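Local atomic coordinates of AcrVIA1 (Listeria seeligeri, PDB entry 6VRB), a protein that probably inhibits the RNA-guided CRISPR nuclease Cas13a as an anti-CRISPR protein, and contacts nucleotides of a bound RNA chain. Residues 60-74 and 111-125. Numbering follows the deposited sequence.
With nucleotides of chain A.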
loop_
_atom_site.group_PDB
_atom_site.type_symbol
_atom_site.label_atom_id
_atom_site.label_comp_id
_atom_site.label_asym_id
_atom_site.label_seq_id
_atom_site.Cartn_x
_atom_site.Cartn_y
_atom_site.Cartn_z
ATOM N N SER C 60 -30.755 29.960 -6.993
ATOM C CA SER C 60 -29.728 29.184 -7.737
ATOM C C SER C 60 -28.558 28.893 -6.792
ATOM O O SER C 60 -28.097 29.836 -6.125
ATOM C CB SER C 60 -29.273 29.937 -8.954
ATOM O OG SER C 60 -28.882 31.257 -8.609
ATOM N N LEU C 61 -28.084 27.643 -6.755
ATOM C CA LEU C 61 -27.008 27.285 -5.843
ATOM C C LEU C 61 -25.703 27.181 -6.624
ATOM O O LEU C 61 -25.684 26.653 -7.736
ATOM C CB LEU C 61 -27.314 25.960 -5.135
ATOM C CG LEU C 61 -26.364 25.447 -4.054
ATOM C CD1 LEU C 61 -26.366 26.364 -2.873
ATOM C CD2 LEU C 61 -26.745 24.063 -3.623
ATOM N N VAL C 62 -24.621 27.709 -6.053
ATOM C CA VAL C 62 -23.297 27.708 -6.669
ATOM C C VAL C 62 -22.347 26.975 -5.737
ATOM O O VAL C 62 -22.313 27.265 -4.539
ATOM C CB VAL C 62 -22.798 29.141 -6.941
ATOM C CG1 VAL C 62 -21.372 29.138 -7.449
ATOM C CG2 VAL C 62 -23.702 29.841 -7.931
ATOM N N PHE C 63 -21.564 26.039 -6.282
ATOM C CA PHE C 63 -20.755 25.162 -5.440
ATOM C C PHE C 63 -19.362 25.714 -5.132
ATOM O O PHE C 63 -18.961 25.665 -3.968
ATOM C CB PHE C 63 -20.705 23.755 -6.058
ATOM C CG PHE C 63 -19.727 22.807 -5.402
ATOM C CD1 PHE C 63 -19.701 22.625 -4.031
ATOM C CD2 PHE C 63 -18.952 21.974 -6.181
ATOM C CE1 PHE C 63 -18.807 21.760 -3.457
ATOM C CE2 PHE C 63 -18.091 21.074 -5.604
ATOM C CZ PHE C 63 -18.024 20.963 -4.243
ATOM N N TRP C 64 -18.625 26.217 -6.128
ATOM C CA TRP C 64 -17.279 26.789 -5.969
ATOM C C TRP C 64 -16.329 25.813 -5.292
ATOM O O TRP C 64 -15.995 26.029 -4.126
ATOM C CB TRP C 64 -17.238 28.084 -5.148
ATOM C CG TRP C 64 -16.018 28.920 -5.467
ATOM C CD1 TRP C 64 -14.716 28.629 -5.189
ATOM C CD2 TRP C 64 -16.016 30.249 -5.984
ATOM N NE1 TRP C 64 -13.899 29.642 -5.600
ATOM C CE2 TRP C 64 -14.677 30.661 -6.072
ATOM C CE3 TRP C 64 -17.016 31.123 -6.403
ATOM C CZ2 TRP C 64 -14.313 31.904 -6.564
ATOM C CZ3 TRP C 64 -16.648 32.355 -6.897
ATOM C CH2 TRP C 64 -15.308 32.735 -6.969
ATOM N N LYS C 65 -15.941 24.745 -5.988
ATOM C CA LYS C 65 -15.395 23.522 -5.408
ATOM C C LYS C 65 -14.297 23.665 -4.362
ATOM O O LYS C 65 -14.539 23.356 -3.199
ATOM C CB LYS C 65 -14.896 22.617 -6.525
ATOM C CG LYS C 65 -14.381 21.298 -6.027
ATOM C CD LYS C 65 -14.183 20.348 -7.167
ATOM C CE LYS C 65 -13.650 19.029 -6.681
ATOM N NZ LYS C 65 -13.504 18.065 -7.793
ATOM N N ASN C 66 -13.123 24.179 -4.702
ATOM C CA ASN C 66 -12.010 24.088 -3.760
ATOM C C ASN C 66 -11.487 25.462 -3.369
ATOM O O ASN C 66 -10.283 25.713 -3.439
ATOM C CB ASN C 66 -10.914 23.208 -4.346
ATOM C CG ASN C 66 -10.122 22.506 -3.289
ATOM O OD1 ASN C 66 -10.315 22.740 -2.100
ATOM N ND2 ASN C 66 -9.266 21.589 -3.705
ATOM N N TYR C 67 -12.414 26.344 -2.965
ATOM C CA TYR C 67 -12.268 27.774 -2.668
ATOM C C TYR C 67 -11.013 28.161 -1.903
ATOM O O TYR C 67 -10.356 29.152 -2.224
ATOM C CB TYR C 67 -13.475 28.244 -1.851
ATOM C CG TYR C 67 -13.550 29.734 -1.569
ATOM C CD1 TYR C 67 -14.101 30.603 -2.493
ATOM C CD2 TYR C 67 -13.094 30.265 -0.368
ATOM C CE1 TYR C 67 -14.186 31.954 -2.248
ATOM C CE2 TYR C 67 -13.164 31.615 -0.117
ATOM C CZ TYR C 67 -13.716 32.454 -1.060
ATOM O OH TYR C 67 -13.800 33.801 -0.813
ATOM N N SER C 68 -10.676 27.370 -0.894
ATOM C CA SER C 68 -9.588 27.655 0.025
ATOM C C SER C 68 -8.837 26.350 0.197
ATOM O O SER C 68 -8.972 25.479 -0.663
ATOM C CB SER C 68 -10.108 28.195 1.355
ATOM O OG SER C 68 -9.050 28.421 2.263
ATOM N N PHE C 69 -8.011 26.210 1.236
ATOM C CA PHE C 69 -7.215 24.993 1.379
ATOM C C PHE C 69 -8.062 23.742 1.581
ATOM O O PHE C 69 -8.082 22.872 0.706
ATOM C CB PHE C 69 -6.193 25.132 2.507
ATOM C CG PHE C 69 -5.495 23.843 2.843
ATOM C CD1 PHE C 69 -4.778 23.153 1.883
ATOM C CD2 PHE C 69 -5.516 23.350 4.132
ATOM C CE1 PHE C 69 -4.151 21.976 2.190
ATOM C CE2 PHE C 69 -4.876 22.184 4.442
ATOM C CZ PHE C 69 -4.192 21.496 3.469
ATOM N N ARG C 70 -8.771 23.621 2.693
ATOM C CA ARG C 70 -9.731 22.531 2.818
ATOM C C ARG C 70 -11.074 23.150 3.165
ATOM O O ARG C 70 -11.525 23.128 4.309
ATOM C CB ARG C 70 -9.285 21.504 3.847
ATOM C CG ARG C 70 -8.042 20.778 3.434
ATOM C CD ARG C 70 -7.695 19.648 4.359
ATOM N NE ARG C 70 -8.627 18.545 4.184
ATOM C CZ ARG C 70 -8.648 17.451 4.929
ATOM N NH1 ARG C 70 -7.781 17.299 5.915
ATOM N NH2 ARG C 70 -9.539 16.507 4.691
ATOM N N CYS C 71 -11.742 23.661 2.134
ATOM C CA CYS C 71 -12.953 24.437 2.353
ATOM C C CYS C 71 -13.702 24.548 1.038
ATOM O O CYS C 71 -13.148 25.047 0.058
ATOM C CB CYS C 71 -12.599 25.819 2.899
ATOM S SG CYS C 71 -13.942 26.693 3.684
ATOM N N HIS C 72 -14.943 24.073 1.008
ATOM C CA HIS C 72 -15.834 24.342 -0.105
ATOM C C HIS C 72 -16.838 25.418 0.314
ATOM O O HIS C 72 -17.191 25.535 1.486
ATOM C CB HIS C 72 -16.588 23.077 -0.523
ATOM C CG HIS C 72 -15.733 21.854 -0.690
ATOM N ND1 HIS C 72 -14.821 21.698 -1.708
ATOM C CD2 HIS C 72 -15.727 20.685 -0.011
ATOM C CE1 HIS C 72 -14.257 20.511 -1.623
ATOM N NE2 HIS C 72 -14.792 19.873 -0.604
ATOM N N LEU C 73 -17.312 26.206 -0.651
ATOM C CA LEU C 73 -18.160 27.371 -0.364
ATOM C C LEU C 73 -19.453 27.363 -1.171
ATOM O O LEU C 73 -19.470 27.820 -2.313
ATOM C CB LEU C 73 -17.408 28.672 -0.623
ATOM C CG LEU C 73 -16.838 29.500 0.521
ATOM C CD1 LEU C 73 -17.965 30.132 1.290
ATOM C CD2 LEU C 73 -15.993 28.675 1.439
ATOM N N LEU C 74 -20.550 26.952 -0.550
ATOM C CA LEU C 74 -21.849 26.924 -1.214
ATOM C C LEU C 74 -22.461 28.321 -1.247
ATOM O O LEU C 74 -22.677 28.924 -0.196
ATOM C CB LEU C 74 -22.769 25.964 -0.471
ATOM C CG LEU C 74 -22.271 24.526 -0.419
ATOM C CD1 LEU C 74 -23.127 23.721 0.512
ATOM C CD2 LEU C 74 -22.279 23.922 -1.802
ATOM N N PHE C 111 -14.127 14.995 2.418
ATOM C CA PHE C 111 -13.732 16.172 1.656
ATOM C C PHE C 111 -13.636 15.853 0.166
ATOM O O PHE C 111 -13.678 16.760 -0.670
ATOM C CB PHE C 111 -12.418 16.726 2.199
ATOM C CG PHE C 111 -12.023 18.027 1.590
ATOM C CD1 PHE C 111 -12.664 19.190 1.948
ATOM C CD2 PHE C 111 -11.032 18.082 0.633
ATOM C CE1 PHE C 111 -12.300 20.382 1.382
ATOM C CE2 PHE C 111 -10.674 19.269 0.062
ATOM C CZ PHE C 111 -11.314 20.415 0.424
ATOM N N VAL C 112 -13.552 14.575 -0.182
ATOM C CA VAL C 112 -13.465 14.149 -1.569
ATOM C C VAL C 112 -14.786 13.565 -2.050
ATOM O O VAL C 112 -15.203 13.780 -3.189
ATOM C CB VAL C 112 -12.306 13.141 -1.706
ATOM C CG1 VAL C 112 -12.120 12.716 -3.146
ATOM C CG2 VAL C 112 -11.031 13.736 -1.142
ATOM N N GLU C 113 -15.479 12.826 -1.184
ATOM C CA GLU C 113 -16.675 12.113 -1.609
ATOM C C GLU C 113 -17.908 12.996 -1.692
ATOM O O GLU C 113 -18.852 12.645 -2.403
ATOM C CB GLU C 113 -16.960 10.949 -0.662
ATOM C CG GLU C 113 -15.966 9.820 -0.743
ATOM C CD GLU C 113 -15.991 9.106 -2.079
ATOM O OE1 GLU C 113 -17.054 9.062 -2.730
ATOM O OE2 GLU C 113 -14.944 8.560 -2.477
ATOM N N VAL C 114 -17.933 14.127 -0.985
ATOM C CA VAL C 114 -19.146 14.939 -0.949
ATOM C C VAL C 114 -19.293 15.790 -2.197
ATOM O O VAL C 114 -20.360 16.375 -2.418
ATOM C CB VAL C 114 -19.154 15.819 0.315
ATOM C CG1 VAL C 114 -18.311 17.062 0.113
ATOM C CG2 VAL C 114 -20.570 16.132 0.786
ATOM N N CYS C 115 -18.265 15.841 -3.044
ATOM C CA CYS C 115 -18.334 16.618 -4.272
ATOM C C CYS C 115 -19.328 16.030 -5.260
ATOM O O CYS C 115 -19.821 16.739 -6.141
ATOM C CB CYS C 115 -16.949 16.706 -4.897
ATOM S SG CYS C 115 -15.783 17.632 -3.908
ATOM N N ASN C 116 -19.632 14.742 -5.127
ATOM C CA ASN C 116 -20.656 14.123 -5.953
ATOM C C ASN C 116 -22.047 14.570 -5.542
ATOM O O ASN C 116 -22.909 14.778 -6.401
ATOM C CB ASN C 116 -20.532 12.613 -5.851
ATOM C CG ASN C 116 -19.247 12.100 -6.441
ATOM O OD1 ASN C 116 -18.791 12.590 -7.471
ATOM N ND2 ASN C 116 -18.658 11.102 -5.799
ATOM N N LEU C 117 -22.282 14.710 -4.234
ATOM C CA LEU C 117 -23.548 15.236 -3.739
ATOM C C LEU C 117 -23.738 16.690 -4.138
ATOM O O LEU C 117 -24.825 17.094 -4.560
ATOM C CB LEU C 117 -23.611 15.081 -2.224
ATOM C CG LEU C 117 -24.848 15.679 -1.556
ATOM C CD1 LEU C 117 -26.098 15.009 -2.059
ATOM C CD2 LEU C 117 -24.756 15.575 -0.049
ATOM N N TYR C 118 -22.682 17.487 -4.035
ATOM C CA TYR C 118 -22.796 18.917 -4.266
ATOM C C TYR C 118 -22.903 19.284 -5.736
ATOM O O TYR C 118 -23.400 20.369 -6.043
ATOM C CB TYR C 118 -21.613 19.616 -3.626
ATOM C CG TYR C 118 -21.701 19.665 -2.128
ATOM C CD1 TYR C 118 -22.927 19.612 -1.485
ATOM C CD2 TYR C 118 -20.559 19.701 -1.352
ATOM C CE1 TYR C 118 -23.010 19.645 -0.129
ATOM C CE2 TYR C 118 -20.638 19.733 0.009
ATOM C CZ TYR C 118 -21.857 19.698 0.611
ATOM O OH TYR C 118 -21.922 19.729 1.970
ATOM N N GLU C 119 -22.468 18.419 -6.645
ATOM C CA GLU C 119 -22.696 18.639 -8.064
ATOM C C GLU C 119 -24.039 18.112 -8.532
ATOM O O GLU C 119 -24.367 18.256 -9.711
ATOM C CB GLU C 119 -21.573 18.009 -8.883
ATOM C CG GLU C 119 -20.268 18.759 -8.775
ATOM C CD GLU C 119 -19.138 18.070 -9.495
ATOM O OE1 GLU C 119 -19.355 16.950 -9.997
ATOM O OE2 GLU C 119 -18.030 18.642 -9.546
ATOM N N CYS C 120 -24.810 17.486 -7.650
ATOM C CA CYS C 120 -26.211 17.212 -7.911
ATOM C C CYS C 120 -27.127 18.219 -7.235
ATOM O O CYS C 120 -28.274 18.377 -7.658
ATOM C CB CYS C 120 -26.567 15.798 -7.454
ATOM S SG CYS C 120 -25.749 14.477 -8.379
ATOM N N LEU C 121 -26.643 18.898 -6.197
ATOM C CA LEU C 121 -27.432 19.919 -5.525
ATOM C C LEU C 121 -27.362 21.252 -6.249
ATOM O O LEU C 121 -28.369 21.958 -6.353
ATOM C CB LEU C 121 -26.958 20.102 -4.085
ATOM C CG LEU C 121 -27.224 19.010 -3.055
ATOM C CD1 LEU C 121 -26.539 19.356 -1.756
ATOM C CD2 LEU C 121 -28.708 18.876 -2.833
ATOM N N ALA C 122 -26.187 21.621 -6.740
ATOM C CA ALA C 122 -25.969 22.963 -7.255
ATOM C C ALA C 122 -26.300 23.025 -8.740
ATOM O O ALA C 122 -26.514 22.010 -9.402
ATOM C CB ALA C 122 -24.535 23.401 -6.988
ATOM N N ASP C 123 -26.338 24.234 -9.274
ATOM C CA ASP C 123 -26.484 24.477 -10.701
ATOM C C ASP C 123 -25.162 24.798 -11.372
ATOM O O ASP C 123 -24.921 24.361 -12.498
ATOM C CB ASP C 123 -27.452 25.639 -10.940
ATOM C CG ASP C 123 -28.851 25.333 -10.473
ATOM O OD1 ASP C 123 -29.246 24.150 -10.501
ATOM O OD2 ASP C 123 -29.557 26.276 -10.067
ATOM N N VAL C 124 -24.296 25.548 -10.696
ATOM C CA VAL C 124 -23.030 26.025 -11.234
ATOM C C VAL C 124 -21.939 25.580 -10.273
ATOM O O VAL C 124 -22.116 25.669 -9.057
ATOM C CB VAL C 124 -23.031 27.562 -11.386
ATOM C CG1 VAL C 124 -21.725 28.076 -11.956
ATOM C CG2 VAL C 124 -24.189 28.027 -12.240
ATOM N N THR C 125 -20.825 25.073 -10.802
ATOM C CA THR C 125 -19.634 24.888 -9.988
ATOM C C THR C 125 -18.511 25.762 -10.527
ATOM O O THR C 125 -18.453 26.062 -11.721
ATOM C CB THR C 125 -19.165 23.429 -9.933
ATOM O OG1 THR C 125 -18.627 23.041 -11.192
ATOM C CG2 THR C 125 -20.313 22.511 -9.605
ATOM P P A A 47 1.973 24.721 9.106
ATOM O OP1 A A 47 2.631 24.270 10.342
ATOM O OP2 A A 47 1.402 23.762 8.147
ATOM O "O5'" A A 47 0.760 25.613 9.574
ATOM C "C5'" A A 47 -0.503 25.022 9.810
ATOM C "C4'" A A 47 -1.606 25.882 9.267
ATOM O "O4'" A A 47 -1.387 26.077 7.849
ATOM C "C3'" A A 47 -3.000 25.298 9.421
ATOM O "O3'" A A 47 -3.914 26.314 9.815
ATOM C "C2'" A A 47 -3.338 24.783 8.026
ATOM O "O2'" A A 47 -4.708 24.833 7.707
ATOM C "C1'" A A 47 -2.532 25.700 7.122
ATOM N N9 A A 47 -2.089 25.021 5.907
ATOM C C8 A A 47 -1.427 23.827 5.819
ATOM N N7 A A 47 -1.158 23.442 4.601
ATOM C C5 A A 47 -1.694 24.456 3.839
ATOM C C6 A A 47 -1.752 24.650 2.459
ATOM N N6 A A 47 -1.236 23.798 1.578
ATOM N N1 A A 47 -2.349 25.767 2.007
ATOM C C2 A A 47 -2.869 26.625 2.897
ATOM N N3 A A 47 -2.880 26.551 4.221
ATOM C C4 A A 47 -2.270 25.434 4.623
ATOM P P C A 48 -4.508 26.289 11.307
ATOM O OP1 C A 48 -5.694 27.174 11.344
ATOM O OP2 C A 48 -3.407 26.513 12.264
ATOM O "O5'" C A 48 -5.003 24.787 11.489
ATOM C "C5'" C A 48 -6.266 24.388 10.971
ATOM C "C4'" C A 48 -6.486 22.896 11.036
ATOM O "O4'" C A 48 -5.968 22.251 9.843
ATOM C "C3'" C A 48 -5.883 22.156 12.225
ATOM O "O3'" C A 48 -6.792 21.136 12.624
ATOM C "C2'" C A 48 -4.657 21.489 11.612
ATOM O "O2'" C A 48 -4.211 20.337 12.295
ATOM C "C1'" C A 48 -5.168 21.154 10.218
ATOM N N1 C A 48 -4.120 20.985 9.204
ATOM C C2 C A 48 -4.449 20.279 8.049
ATOM O O2 C A 48 -5.601 19.840 7.927
ATOM N N3 C A 48 -3.512 20.098 7.097
ATOM C C4 C A 48 -2.290 20.591 7.281
ATOM N N4 C A 48 -1.391 20.392 6.318
ATOM C C5 C A 48 -1.925 21.310 8.452
ATOM C C6 C A 48 -2.864 21.480 9.387
#
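Phe63 drops from the end of strand 59-62 onto helix 115-121, and Tyr118 CB sits over one face of its ring, 3.7 Å from the Phe63 ring centroid. The Phe63 and Tyr118 ring planes are inclined at 48°, with Phe63 CE1 closest to Tyr118 CD2. Thr125 CG2 and Cys115 SG border the edge of the Phe63 ring, the sulfur 4.0 Å from Phe63 CZ. CG anti to the backbone N (chi1 171°) directs the ring toward helix 115-121, between Tyr118 CB and Lys65 CA. Next to this buried layer the backbones join: Phe63 N gives a hydrogen bond of 2.9 Å to Val124 O, and Asp123 N gives another to Leu61 O. Val62 and Val124 form a single beta bridge two residues after Ala122, where the chain leaves the helix. Ala122 CB fills the corner between Leu61 and Phe63. Toward the loop, His72 lies in an offset stack on Phe111, centroids 4.3 Å apart, and its NE2 makes a weak hydrogen bond to Phe111 O. Arg70 CB covers the opposite face of Phe111; the guanidinium stands nearly upright to that ring (85°) and is at most a weak cation-pi partner, its NH2 being salt-bridged to Glu109. On the more open loop side, where Phe69 and Arg70 are partly exposed, Phe69 CD1 lies 3.4 Å from C6 of A47 of chain A, one ring face against the base, with C48 of chain A at its edge. Apolar packing and two good backbone hydrogen bonds thus hold the Leu61-Phe63 end, whereas the His72-Phe111 end relies on a stack and a weak bond, and Phe69 points away from 111-125, its ring against the RNA.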